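Fructosamine deglycase FrlB (Bacillus subtilis, PDB 3EUA) converts a range of fructosamine 6-phosphates into glucose 6-phosphate and a free amino acid. Local coordinates at residues I213-E218 / S305-L310; I196-S201 / G206-Y211; V28-C33 / A38-S43; Y172-K177 / S280-A285. One frame throughout, in Å; residues are numbered along the deposited sequence.

Interaction 1: residues I213-E218 / S305-L310; sequences ICILME and SYADEL
No ring stands between Ile-215 and Ala-307, which meet directly: the one aromatic ring of the two segments, Tyr-306, stays clear of residues 213-218. Ser-305 OG lies in plane at the edge of that ring, and the ring of Phe-186, outside the two segments, meets it with the planes at about 45°. The contact itself is made by aliphatic branches. Ala-307 CB is approached by two arms of one isoleucine, Ile-215 CG2 at 3.5 Å and Ile-215 CD1 at 3.7 Å. CG2 stands opposite the backbone N, while a second torsion of -69° folds CD1 back, so both methyls bear on the alanine from the same side. The closest CA atoms, those of Ile-215 and Ala-307, are 6.7 Å apart, a spacing that the short alanine side chain allows. The next residue, Leu-216, touches with its CD2 the CD2 of Leu-310, nearly a turn beyond Ala-307, at 4.0 Å, the two side chains crossing at about a right angle. Tyr-211, earlier on helix 205-220, also packs against both Leu-216 and Ala-307. Helix 205-220 widens here into a pi-type turn, in which Glu-218 N donates to Ile-213 O at 3.1 Å. All four touching residues are buried and apolar, so the fit between helices 205-220 and 288-313 rests here on methyl shape and exclusion of water.

Interaction 2: residues I196-S201 / G206-Y211; sequences IYTMAS and GVAYSY
Thr-198 lays its side chain over the methyl of Ala-208, with Thr-198 OG1 3.5 Å and Thr-198 CB 4.0 Å from Ala-208 CB. The hydroxyl sits between the backbone N and the carbonyl carbon (chi1 64°), which turns it to the helix: Thr-198 OG1 comes to 3.1 Å from Ala-208 O and is also hydrogen-bonded to Ser-212 OG, a residue further along helix 205-220. The methyl branch, Thr-198 CG2, reaches Tyr-211 CD2 at 4.1 Å, approaching the ring at a slant; Tyr-211 CG lies roughly anti to the backbone N (chi1 -153°), which brings the CD2 side of the ring within reach of the threonine methyl. Two residues along the strand, and on the same side of it, Ala-200 CB meets Ala-208 CB at 4.1 Å. Ala-208 is thus shared by both strand side chains, and its smallness lets the backbones close in: the CA atoms of Thr-198 and Ala-208 are 5.5 Å apart. Met-199, between the two, points from the opposite side of the strand. The axes of strand 197-200 and helix 206-211 approach to 7.2 Å and run at 168°, nearly antiparallel. Tyr-209 points away from the strand, and its OH bonds to Glu-231 of the second subunit. Ala-226, on the neighbouring strand, also touches both Thr-198 and Ala-208. A strand followed by a helix that runs back over it and leads into the parallel strand 226-228 is a beta-alpha-beta unit, here the opening one of the four-stranded sheet in the second SIS domain.

Interaction 3: residues V28-C33 / A38-S43; sequences VFFVAC and AIMYPS
Met-40, present as selenomethionine, passes obliquely across Phe-30 and on beyond it. Its CB lies 4.0 Å from Phe-30 CB, and Met-40 CG comes to 4.1 Å from Phe-30 CD1, meeting the ring at a slant. The chain stays extended beyond CG: chi2 of 169° carries Met-40 SE to within 3.6 Å of Phe-30 CB, and the same selenium is 3.6 Å from Val-31 N. A chi3 of -168° then sends the terminal Met-40 CE on to Ala-32 CB at 4.0 Å, so the side chain spans three residues of the strand. Measured against the Phe-30 ring, the selenium is 5.4 Å from the centroid and 77° off the normal, a Met-aromatic contact at the edge. These residues join strand 27-32, an inner strand of the five-stranded parallel sheet of the first SIS domain, to the type I turn from Ala-38 to Tyr-41 that leads into helix 41-50. Further round the ring, Ser-43 CB packs 3.6 Å from Phe-30 CE1, while Val-28 CG1 lies over one face, offset toward the rim. An alanine in place of Phe-30 removes the ring, would probably open a gap beside Ser-43 CB and would be likely to leave the middle of the Met-40 chain freer to turn. Leu-141 of helix 137-153 touches both Met-40 and Ser-43, and Leu-58 on strand 55-60 touches both Phe-30 and Met-40.

Interaction 4: residues Y172-K177 / S280-A285; sequences YEKALK and SYDFTA
Ala-175 presents its methyl to one face of the Tyr-281 ring in a CH-pi contact: Ala-175 CB is 4.0 Å from the ring centroid and only 18° off the normal, displaced toward the rim where Tyr-281 CD1 is 3.8 Å away. Tyr-281 CG lies anti to its own carbonyl carbon, which swings the ring toward the helix, and the phenol OH is held by a hydrogen bond to Glu-179 OE2, one helical turn beyond Ala-175. Next to it, Lys-174 slants across the side chain of Asp-282 and then bends at its last torsion (chi4 69°). The nearest approach is accordingly made by the carbon, Lys-174 CE to Asp-282 OD2 at 3.6 Å; Lys-174 NZ remains 4.0 Å from that oxygen, beyond a salt bridge, and the attraction is probably modest. Asp-282, with CG trans to the backbone N (chi1 -178°), uses its other oxygen within the loop. Asp-282 OD1 accepts from Thr-284 N at 3.0 Å, nearly along the C-O bond, and from Thr-284 OG1 at 2.6 Å on its syn side. Putting an alanine at Asp-282 takes this carboxylate away and would probably leave both Thr-284 donors without their shared acceptor and Lys-174 without its nearby opposite charge. The bond from Thr-284 N makes an Asx turn, set in the loop between strand 273-277 and helix 288-313 where it lies against the long helix 158-190.

How the interactions relate
Interaction 3 comes first along the chain, in the first SIS domain; interactions 1 and 2 fall in the second and share helix 205-220. Residues 172-177 precede interaction 2 and 280-285 fall between the segments of interaction 1, so interactions 4 and 1 alternate. Tyr-211 joins interactions 1 and 2, centres 11 Å apart: its O probably accepts from Leu-216 N, and its hydroxyl end packs on helix 288-313. Centre to centre, interaction 4 is about 21 Å from interaction 1 and 20 Å from interaction 2, yet Leu-176 touches Ser-305. The domains meet where Ala-38 and Tyr-41 pack on Gly-206, linking interactions 2 and 3, centres 15 Å apart. Segments of both domains lie beside the second subunit.

Interaction 1: residues I213-E218 / S305-L310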
loop_
_atom_site.group_PDB
_atom_site.type_symbol
_atom_site.label_atom_id
_atom_site.label_comp_id
_atom_site.label_asym_id
_atom_site.label_seq_id
_atom_site.Cartn_x
_atom_site.Cartn_y
_atom_site.Cartn_z
ATOM N N ILE A 213 3.330 12.296 -1.115
ATOM C CA ILE A 213 2.656 12.522 -2.394
ATOM C C ILE A 213 1.961 13.881 -2.563
ATOM O O ILE A 213 1.945 14.410 -3.664
ATOM C CB ILE A 213 1.698 11.362 -2.765
ATOM C CG1 ILE A 213 0.541 11.257 -1.772
ATOM C CG2 ILE A 213 2.502 10.041 -2.925
ATOM C CD1 ILE A 213 -0.731 10.735 -2.410
ATOM N N CYS A 214 1.457 14.431 -1.461
ATOM C CA CYS A 214 0.754 15.711 -1.425
ATOM C C CYS A 214 1.646 16.897 -1.073
ATOM O O CYS A 214 1.840 17.770 -1.879
ATOM C CB CYS A 214 -0.408 15.626 -0.455
ATOM S SG CYS A 214 -1.618 14.387 -0.987
ATOM N N ILE A 215 2.236 16.919 0.104
ATOM C CA ILE A 215 3.025 18.078 0.450
ATOM C C ILE A 215 4.286 18.190 -0.398
ATOM O O ILE A 215 4.517 19.222 -1.069
ATOM C CB ILE A 215 3.420 18.106 1.947
ATOM C CG1 ILE A 215 2.175 18.179 2.854
ATOM C CG2 ILE A 215 4.406 19.259 2.187
ATOM C CD1 ILE A 215 1.390 19.509 2.817
ATOM N N LEU A 216 5.062 17.118 -0.438
ATOM C CA LEU A 216 6.334 17.183 -1.137
ATOM C C LEU A 216 6.247 17.179 -2.656
ATOM O O LEU A 216 6.672 18.130 -3.285
ATOM C CB LEU A 216 7.283 16.095 -0.591
ATOM C CG LEU A 216 7.634 16.309 0.910
ATOM C CD1 LEU A 216 8.444 15.141 1.442
ATOM C CD2 LEU A 216 8.383 17.637 1.187
HETATM N N MSE A 217 5.689 16.124 -3.229
HETATM C CA MSE A 217 5.570 15.985 -4.672
HETATM C C MSE A 217 4.605 17.015 -5.263
HETATM O O MSE A 217 5.021 17.924 -5.991
HETATM C CB MSE A 217 5.156 14.545 -5.039
HETATM C CG MSE A 217 6.187 13.489 -4.623
HETATM SE SE MSE A 217 5.698 11.681 -5.036
HETATM C CE MSE A 217 6.023 11.789 -7.059
ATOM N N GLU A 218 3.339 16.913 -4.900
ATOM C CA GLU A 218 2.307 17.812 -5.408
ATOM C C GLU A 218 2.520 19.276 -5.141
ATOM O O GLU A 218 2.523 20.087 -6.083
ATOM C CB GLU A 218 0.946 17.455 -4.807
ATOM C CG GLU A 218 -0.257 18.193 -5.383
ATOM C CD GLU A 218 -1.560 17.881 -4.624
ATOM O OE1 GLU A 218 -1.528 17.206 -3.566
ATOM O OE2 GLU A 218 -2.628 18.356 -5.096
ATOM N N SER A 305 2.595 22.265 9.790
ATOM C CA SER A 305 3.337 23.467 10.148
ATOM C C SER A 305 4.729 23.433 9.506
ATOM O O SER A 305 5.271 24.470 9.122
ATOM C CB SER A 305 3.392 23.634 11.670
ATOM O OG SER A 305 4.154 22.617 12.280
ATOM N N TYR A 306 5.291 22.224 9.363
ATOM C CA TYR A 306 6.584 22.042 8.720
ATOM C C TYR A 306 6.440 22.413 7.247
ATOM O O TYR A 306 7.306 23.093 6.700
ATOM C CB TYR A 306 7.101 20.605 8.867
ATOM C CG TYR A 306 7.758 20.230 10.196
ATOM C CD1 TYR A 306 7.118 20.436 11.412
ATOM C CD2 TYR A 306 9.008 19.599 10.217
ATOM C CE1 TYR A 306 7.712 20.070 12.613
ATOM C CE2 TYR A 306 9.607 19.223 11.409
ATOM C CZ TYR A 306 8.960 19.455 12.606
ATOM O OH TYR A 306 9.573 19.074 13.791
ATOM N N ALA A 307 5.343 21.980 6.630
ATOM C CA ALA A 307 5.038 22.276 5.220
ATOM C C ALA A 307 4.924 23.775 4.966
ATOM O O ALA A 307 5.471 24.279 3.989
ATOM C CB ALA A 307 3.748 21.550 4.792
ATOM N N ASP A 308 4.222 24.476 5.855
ATOM C CA ASP A 308 4.035 25.929 5.765
ATOM C C ASP A 308 5.351 26.677 5.771
ATOM O O ASP A 308 5.543 27.570 4.938
ATOM C CB ASP A 308 3.130 26.448 6.901
ATOM C CG ASP A 308 1.653 26.052 6.730
ATOM O OD1 ASP A 308 1.182 25.772 5.589
ATOM O OD2 ASP A 308 0.929 26.083 7.755
ATOM N N GLU A 309 6.251 26.289 6.682
ATOM C CA GLU A 309 7.587 26.886 6.770
ATOM C C GLU A 309 8.453 26.599 5.527
ATOM O O GLU A 309 9.189 27.473 5.036
ATOM C CB GLU A 309 8.339 26.372 8.013
ATOM C CG GLU A 309 7.752 26.759 9.351
ATOM C CD GLU A 309 7.766 28.266 9.632
ATOM O OE1 GLU A 309 8.596 29.021 9.068
ATOM O OE2 GLU A 309 6.945 28.705 10.453
ATOM N N LEU A 310 8.369 25.363 5.049
ATOM C CA LEU A 310 9.120 24.928 3.887
ATOM C C LEU A 310 8.688 25.721 2.660
ATOM O O LEU A 310 9.541 26.226 1.925
ATOM C CB LEU A 310 8.922 23.424 3.676
ATOM C CG LEU A 310 9.697 22.783 2.541
ATOM C CD1 LEU A 310 11.212 22.926 2.701
ATOM C CD2 LEU A 310 9.300 21.296 2.399
#

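Interaction 2: residues I196-S201 / G206-Y211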
loop_
_atom_site.group_PDB
_atom_site.type_symbol
_atom_site.label_atom_id
_atom_site.label_comp_id
_atom_site.label_asym_id
_atom_site.label_seq_id
_atom_site.Cartn_x
_atom_site.Cartn_y
_atom_site.Cartn_z
ATOM N N ILE A 196 13.298 14.018 -0.397
ATOM C CA ILE A 196 13.129 13.863 1.041
ATOM C C ILE A 196 12.218 12.675 1.255
ATOM O O ILE A 196 11.069 12.676 0.788
ATOM C CB ILE A 196 12.488 15.076 1.729
ATOM C CG1 ILE A 196 13.297 16.362 1.497
ATOM C CG2 ILE A 196 12.317 14.763 3.253
ATOM C CD1 ILE A 196 12.568 17.682 1.944
ATOM N N TYR A 197 12.740 11.649 1.914
ATOM C CA TYR A 197 11.954 10.452 2.226
ATOM C C TYR A 197 11.141 10.651 3.476
ATOM O O TYR A 197 11.461 11.492 4.312
ATOM C CB TYR A 197 12.889 9.257 2.447
ATOM C CG TYR A 197 13.510 8.705 1.201
ATOM C CD1 TYR A 197 12.863 7.706 0.493
ATOM C CD2 TYR A 197 14.726 9.166 0.714
ATOM C CE1 TYR A 197 13.407 7.170 -0.679
ATOM C CE2 TYR A 197 15.286 8.631 -0.456
ATOM C CZ TYR A 197 14.622 7.624 -1.141
ATOM O OH TYR A 197 15.141 7.074 -2.303
ATOM N N THR A 198 10.040 9.910 3.588
ATOM C CA THR A 198 9.268 9.877 4.798
ATOM C C THR A 198 9.234 8.399 5.193
ATOM O O THR A 198 9.520 7.494 4.359
ATOM C CB THR A 198 7.835 10.424 4.665
ATOM O OG1 THR A 198 7.076 9.601 3.759
ATOM C CG2 THR A 198 7.842 11.897 4.222
HETATM N N MSE A 199 8.943 8.147 6.456
HETATM C CA MSE A 199 8.877 6.780 6.966
HETATM C C MSE A 199 8.026 6.643 8.230
HETATM O O MSE A 199 8.092 7.454 9.110
HETATM C CB MSE A 199 10.292 6.265 7.203
HETATM C CG MSE A 199 10.359 4.919 7.812
HETATM SE SE MSE A 199 12.029 3.985 7.511
HETATM C CE MSE A 199 11.637 3.061 8.896
ATOM N N ALA A 200 7.214 5.602 8.281
ATOM C CA ALA A 200 6.335 5.310 9.423
ATOM C C ALA A 200 5.721 3.911 9.219
ATOM O O ALA A 200 5.987 3.259 8.194
ATOM C CB ALA A 200 5.246 6.361 9.577
ATOM N N SER A 201 4.962 3.439 10.209
ATOM C CA SER A 201 4.287 2.138 10.149
ATOM C C SER A 201 2.905 2.209 10.791
ATOM O O SER A 201 2.449 3.270 11.230
ATOM C CB SER A 201 5.130 1.049 10.835
ATOM O OG SER A 201 5.263 1.305 12.221
ATOM N N GLY A 206 -0.217 6.294 6.554
ATOM C CA GLY A 206 -0.921 7.218 5.634
ATOM C C GLY A 206 -0.482 8.673 5.795
ATOM O O GLY A 206 -0.491 9.415 4.812
ATOM N N VAL A 207 -0.049 9.062 7.006
ATOM C CA VAL A 207 0.460 10.422 7.278
ATOM C C VAL A 207 1.748 10.664 6.492
ATOM O O VAL A 207 1.918 11.733 5.883
ATOM C CB VAL A 207 0.667 10.677 8.821
ATOM C CG1 VAL A 207 1.256 12.033 9.106
ATOM C CG2 VAL A 207 -0.646 10.508 9.524
ATOM N N ALA A 208 2.644 9.667 6.510
ATOM C CA ALA A 208 3.880 9.695 5.759
ATOM C C ALA A 208 3.559 9.712 4.261
ATOM O O ALA A 208 4.112 10.515 3.477
ATOM C CB ALA A 208 4.706 8.459 6.072
ATOM N N TYR A 209 2.679 8.823 3.844
ATOM C CA TYR A 209 2.304 8.743 2.421
ATOM C C TYR A 209 1.776 10.084 1.925
ATOM O O TYR A 209 2.203 10.597 0.865
ATOM C CB TYR A 209 1.305 7.599 2.214
ATOM C CG TYR A 209 0.739 7.482 0.803
ATOM C CD1 TYR A 209 1.539 7.031 -0.268
ATOM C CD2 TYR A 209 -0.578 7.750 0.547
ATOM C CE1 TYR A 209 1.018 6.904 -1.540
ATOM C CE2 TYR A 209 -1.108 7.639 -0.747
ATOM C CZ TYR A 209 -0.312 7.201 -1.774
ATOM O OH TYR A 209 -0.837 7.110 -3.069
ATOM N N SER A 210 0.846 10.674 2.678
ATOM C CA SER A 210 0.272 11.965 2.288
ATOM C C SER A 210 1.357 13.024 2.234
ATOM O O SER A 210 1.419 13.846 1.327
ATOM C CB SER A 210 -0.796 12.384 3.304
ATOM O OG SER A 210 -1.522 13.473 2.770
ATOM N N TYR A 211 2.244 13.032 3.212
ATOM C CA TYR A 211 3.293 14.075 3.186
ATOM C C TYR A 211 4.121 13.921 1.944
ATOM O O TYR A 211 4.522 14.916 1.324
ATOM C CB TYR A 211 4.206 14.018 4.389
ATOM C CG TYR A 211 4.821 15.353 4.727
ATOM C CD1 TYR A 211 4.075 16.313 5.353
ATOM C CD2 TYR A 211 6.128 15.632 4.450
ATOM C CE1 TYR A 211 4.595 17.547 5.665
ATOM C CE2 TYR A 211 6.684 16.875 4.787
ATOM C CZ TYR A 211 5.898 17.814 5.406
ATOM O OH TYR A 211 6.393 19.043 5.731
#

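Interaction 3: residues V28-C33 / A38-S43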
loop_
_atom_site.group_PDB
_atom_site.type_symbol
_atom_site.label_atom_id
_atom_site.label_comp_id
_atom_site.label_asym_id
_atom_site.label_seq_id
_atom_site.Cartn_x
_atom_site.Cartn_y
_atom_site.Cartn_z
ATOM N N VAL A 28 -16.326 -3.389 4.842
ATOM C CA VAL A 28 -16.182 -1.947 4.733
ATOM C C VAL A 28 -15.127 -1.653 3.636
ATOM O O VAL A 28 -14.097 -2.328 3.578
ATOM C CB VAL A 28 -15.743 -1.284 6.055
ATOM C CG1 VAL A 28 -15.616 0.207 5.836
ATOM C CG2 VAL A 28 -16.772 -1.520 7.142
ATOM N N PHE A 29 -15.413 -0.712 2.730
ATOM C CA PHE A 29 -14.472 -0.280 1.695
ATOM C C PHE A 29 -14.163 1.188 1.910
ATOM O O PHE A 29 -15.070 1.965 1.992
ATOM C CB PHE A 29 -15.042 -0.482 0.273
ATOM C CG PHE A 29 -15.214 -1.926 -0.122
ATOM C CD1 PHE A 29 -14.181 -2.637 -0.705
ATOM C CD2 PHE A 29 -16.402 -2.589 0.104
ATOM C CE1 PHE A 29 -14.320 -3.994 -1.041
ATOM C CE2 PHE A 29 -16.545 -3.932 -0.256
ATOM C CZ PHE A 29 -15.513 -4.621 -0.845
ATOM N N PHE A 30 -12.883 1.536 2.072
ATOM C CA PHE A 30 -12.406 2.909 2.207
ATOM C C PHE A 30 -11.955 3.365 0.813
ATOM O O PHE A 30 -10.941 2.906 0.308
ATOM C CB PHE A 30 -11.251 2.953 3.174
ATOM C CG PHE A 30 -11.638 2.571 4.559
ATOM C CD1 PHE A 30 -12.359 3.478 5.362
ATOM C CD2 PHE A 30 -11.285 1.328 5.076
ATOM C CE1 PHE A 30 -12.697 3.136 6.672
ATOM C CE2 PHE A 30 -11.638 0.969 6.346
ATOM C CZ PHE A 30 -12.340 1.888 7.154
ATOM N N VAL A 31 -12.715 4.250 0.197
ATOM C CA VAL A 31 -12.459 4.639 -1.197
ATOM C C VAL A 31 -12.330 6.131 -1.424
ATOM O O VAL A 31 -13.264 6.914 -1.187
ATOM C CB VAL A 31 -13.607 4.089 -2.099
ATOM C CG1 VAL A 31 -13.310 4.312 -3.560
ATOM C CG2 VAL A 31 -13.838 2.588 -1.854
ATOM N N ALA A 32 -11.181 6.540 -1.930
ATOM C CA ALA A 32 -10.928 7.960 -2.198
ATOM C C ALA A 32 -9.674 8.052 -3.043
ATOM O O ALA A 32 -9.116 7.018 -3.411
ATOM C CB ALA A 32 -10.746 8.719 -0.882
ATOM N N CYS A 33 -9.216 9.280 -3.312
ATOM C CA CYS A 33 -8.000 9.505 -4.055
ATOM C C CYS A 33 -6.985 10.382 -3.329
ATOM O O CYS A 33 -7.349 11.333 -2.641
ATOM C CB CYS A 33 -8.287 10.174 -5.403
ATOM S SG CYS A 33 -9.320 9.194 -6.515
ATOM N N ALA A 38 -5.332 8.821 1.792
ATOM C CA ALA A 38 -4.345 8.724 2.890
ATOM C C ALA A 38 -4.968 8.885 4.266
ATOM O O ALA A 38 -4.552 8.223 5.211
ATOM C CB ALA A 38 -3.249 9.732 2.710
ATOM N N ILE A 39 -5.967 9.758 4.401
ATOM C CA ILE A 39 -6.594 9.959 5.715
ATOM C C ILE A 39 -7.333 8.723 6.211
ATOM O O ILE A 39 -7.711 8.660 7.366
ATOM C CB ILE A 39 -7.572 11.168 5.784
ATOM C CG1 ILE A 39 -8.930 10.872 5.109
ATOM C CG2 ILE A 39 -6.893 12.462 5.269
ATOM C CD1 ILE A 39 -10.006 11.907 5.529
HETATM N N MSE A 40 -7.559 7.748 5.338
HETATM C CA MSE A 40 -8.266 6.526 5.730
HETATM C C MSE A 40 -7.402 5.382 6.246
HETATM O O MSE A 40 -7.935 4.371 6.735
HETATM C CB MSE A 40 -9.102 6.019 4.569
HETATM C CG MSE A 40 -10.346 6.883 4.318
HETATM SE SE MSE A 40 -11.221 6.476 2.668
HETATM C CE MSE A 40 -12.348 8.018 2.694
ATOM N N TYR A 41 -6.080 5.524 6.143
ATOM C CA TYR A 41 -5.189 4.469 6.561
ATOM C C TYR A 41 -5.353 4.148 8.047
ATOM O O TYR A 41 -5.375 2.971 8.425
ATOM C CB TYR A 41 -3.728 4.773 6.205
ATOM C CG TYR A 41 -3.399 4.582 4.737
ATOM C CD1 TYR A 41 -4.111 5.229 3.737
ATOM C CD2 TYR A 41 -2.313 3.844 4.352
ATOM C CE1 TYR A 41 -3.774 5.074 2.395
ATOM C CE2 TYR A 41 -1.962 3.701 3.012
ATOM C CZ TYR A 41 -2.693 4.312 2.047
ATOM O OH TYR A 41 -2.364 4.170 0.712
ATOM N N PRO A 42 -5.450 5.167 8.910
ATOM C CA PRO A 42 -5.671 4.903 10.338
ATOM C C PRO A 42 -6.983 4.139 10.594
ATOM O O PRO A 42 -7.055 3.284 11.453
ATOM C CB PRO A 42 -5.767 6.298 10.931
ATOM C CG PRO A 42 -5.115 7.159 9.977
ATOM C CD PRO A 42 -5.278 6.597 8.646
ATOM N N SER A 43 -8.025 4.455 9.823
ATOM C CA SER A 43 -9.309 3.747 9.976
ATOM C C SER A 43 -9.196 2.272 9.601
ATOM O O SER A 43 -9.930 1.440 10.153
ATOM C CB SER A 43 -10.389 4.443 9.174
ATOM O OG SER A 43 -10.692 5.700 9.783
#

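Interaction 4: residues Y172-K177 / S280-A285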
loop_
_atom_site.group_PDB
_atom_site.type_symbol
_atom_site.label_atom_id
_atom_site.label_comp_id
_atom_site.label_asym_id
_atom_site.label_seq_id
_atom_site.Cartn_x
_atom_site.Cartn_y
_atom_site.Cartn_z
ATOM N N TYR A 172 -3.011 19.295 19.745
ATOM C CA TYR A 172 -2.524 19.992 18.551
ATOM C C TYR A 172 -1.852 21.297 18.919
ATOM O O TYR A 172 -0.756 21.566 18.488
ATOM C CB TYR A 172 -3.698 20.317 17.654
ATOM C CG TYR A 172 -4.272 19.223 16.785
ATOM C CD1 TYR A 172 -3.997 17.873 16.974
ATOM C CD2 TYR A 172 -5.166 19.566 15.804
ATOM C CE1 TYR A 172 -4.579 16.896 16.142
ATOM C CE2 TYR A 172 -5.733 18.629 14.973
ATOM C CZ TYR A 172 -5.452 17.303 15.134
ATOM O OH TYR A 172 -6.099 16.442 14.279
ATOM N N GLU A 173 -2.485 22.086 19.784
ATOM C CA GLU A 173 -1.955 23.408 20.145
ATOM C C GLU A 173 -0.635 23.313 20.849
ATOM O O GLU A 173 0.294 24.073 20.588
ATOM C CB GLU A 173 -2.901 24.174 21.071
ATOM C CG GLU A 173 -4.300 24.427 20.539
ATOM C CD GLU A 173 -4.378 25.278 19.284
ATOM O OE1 GLU A 173 -3.438 26.049 18.990
ATOM O OE2 GLU A 173 -5.427 25.191 18.594
ATOM N N LYS A 174 -0.578 22.400 21.794
ATOM C CA LYS A 174 0.662 22.240 22.538
ATOM C C LYS A 174 1.759 21.697 21.642
ATOM O O LYS A 174 2.896 22.144 21.709
ATOM C CB LYS A 174 0.538 21.304 23.737
ATOM C CG LYS A 174 -0.342 21.780 24.820
ATOM C CD LYS A 174 -0.202 20.889 26.005
ATOM C CE LYS A 174 -1.224 21.190 27.079
ATOM N NZ LYS A 174 -2.569 20.791 26.595
ATOM N N ALA A 175 1.407 20.729 20.802
ATOM C CA ALA A 175 2.375 20.132 19.875
ATOM C C ALA A 175 2.907 21.148 18.857
ATOM O O ALA A 175 4.099 21.179 18.571
ATOM C CB ALA A 175 1.751 18.921 19.170
ATOM N N LEU A 176 2.029 21.985 18.311
ATOM C CA LEU A 176 2.429 23.044 17.347
ATOM C C LEU A 176 3.409 24.031 17.978
ATOM O O LEU A 176 4.375 24.442 17.343
ATOM C CB LEU A 176 1.195 23.792 16.813
ATOM C CG LEU A 176 0.388 22.863 15.927
ATOM C CD1 LEU A 176 -1.039 23.409 15.618
ATOM C CD2 LEU A 176 1.190 22.567 14.651
ATOM N N LYS A 177 3.121 24.425 19.218
ATOM C CA LYS A 177 3.943 25.372 19.959
ATOM C C LYS A 177 5.308 24.783 20.203
ATOM O O LYS A 177 6.349 25.409 19.982
ATOM C CB LYS A 177 3.273 25.652 21.310
ATOM C CG LYS A 177 4.007 26.550 22.304
ATOM C CD LYS A 177 3.109 26.739 23.554
ATOM C CE LYS A 177 3.753 27.530 24.713
ATOM N NZ LYS A 177 4.853 26.791 25.442
ATOM N N SER A 280 6.530 12.519 22.472
ATOM C CA SER A 280 6.977 13.818 22.993
ATOM C C SER A 280 5.817 14.803 23.168
ATOM O O SER A 280 6.029 15.869 23.718
ATOM C CB SER A 280 8.073 14.407 22.104
ATOM O OG SER A 280 7.578 14.766 20.829
ATOM N N TYR A 281 4.612 14.453 22.700
ATOM C CA TYR A 281 3.441 15.299 22.836
ATOM C C TYR A 281 2.656 14.897 24.073
ATOM O O TYR A 281 2.935 13.863 24.689
ATOM C CB TYR A 281 2.575 15.256 21.554
ATOM C CG TYR A 281 3.367 15.490 20.283
ATOM C CD1 TYR A 281 4.381 16.450 20.223
ATOM C CD2 TYR A 281 3.070 14.795 19.126
ATOM C CE1 TYR A 281 5.114 16.665 19.060
ATOM C CE2 TYR A 281 3.800 15.015 17.928
ATOM C CZ TYR A 281 4.814 15.944 17.912
ATOM O OH TYR A 281 5.523 16.153 16.761
ATOM N N ASP A 282 1.666 15.710 24.439
ATOM C CA ASP A 282 0.865 15.480 25.647
ATOM C C ASP A 282 -0.454 14.763 25.385
ATOM O O ASP A 282 -1.426 15.394 24.994
ATOM C CB ASP A 282 0.615 16.842 26.298
ATOM C CG ASP A 282 -0.165 16.753 27.592
ATOM O OD1 ASP A 282 -0.547 15.629 27.990
ATOM O OD2 ASP A 282 -0.403 17.824 28.208
ATOM N N PHE A 283 -0.481 13.457 25.627
ATOM C CA PHE A 283 -1.675 12.636 25.472
ATOM C C PHE A 283 -2.244 12.240 26.822
ATOM O O PHE A 283 -2.987 11.281 26.918
ATOM C CB PHE A 283 -1.342 11.376 24.655
ATOM C CG PHE A 283 -1.130 11.643 23.167
ATOM C CD1 PHE A 283 0.100 12.075 22.686
ATOM C CD2 PHE A 283 -2.148 11.422 22.266
ATOM C CE1 PHE A 283 0.280 12.318 21.332
ATOM C CE2 PHE A 283 -1.974 11.661 20.926
ATOM C CZ PHE A 283 -0.768 12.112 20.457
ATOM N N THR A 284 -1.928 13.001 27.868
ATOM C CA THR A 284 -2.377 12.689 29.219
ATOM C C THR A 284 -3.904 12.737 29.414
ATOM O O THR A 284 -4.417 12.065 30.322
ATOM C CB THR A 284 -1.644 13.632 30.275
ATOM O OG1 THR A 284 -2.019 14.999 30.087
ATOM C CG2 THR A 284 -0.112 13.539 30.148
ATOM N N ALA A 285 -4.617 13.506 28.582
ATOM C CA ALA A 285 -6.084 13.588 28.647
ATOM C C ALA A 285 -6.752 12.611 27.663
ATOM O O ALA A 285 -7.972 12.605 27.528
ATOM C CB ALA A 285 -6.533 15.023 28.381
#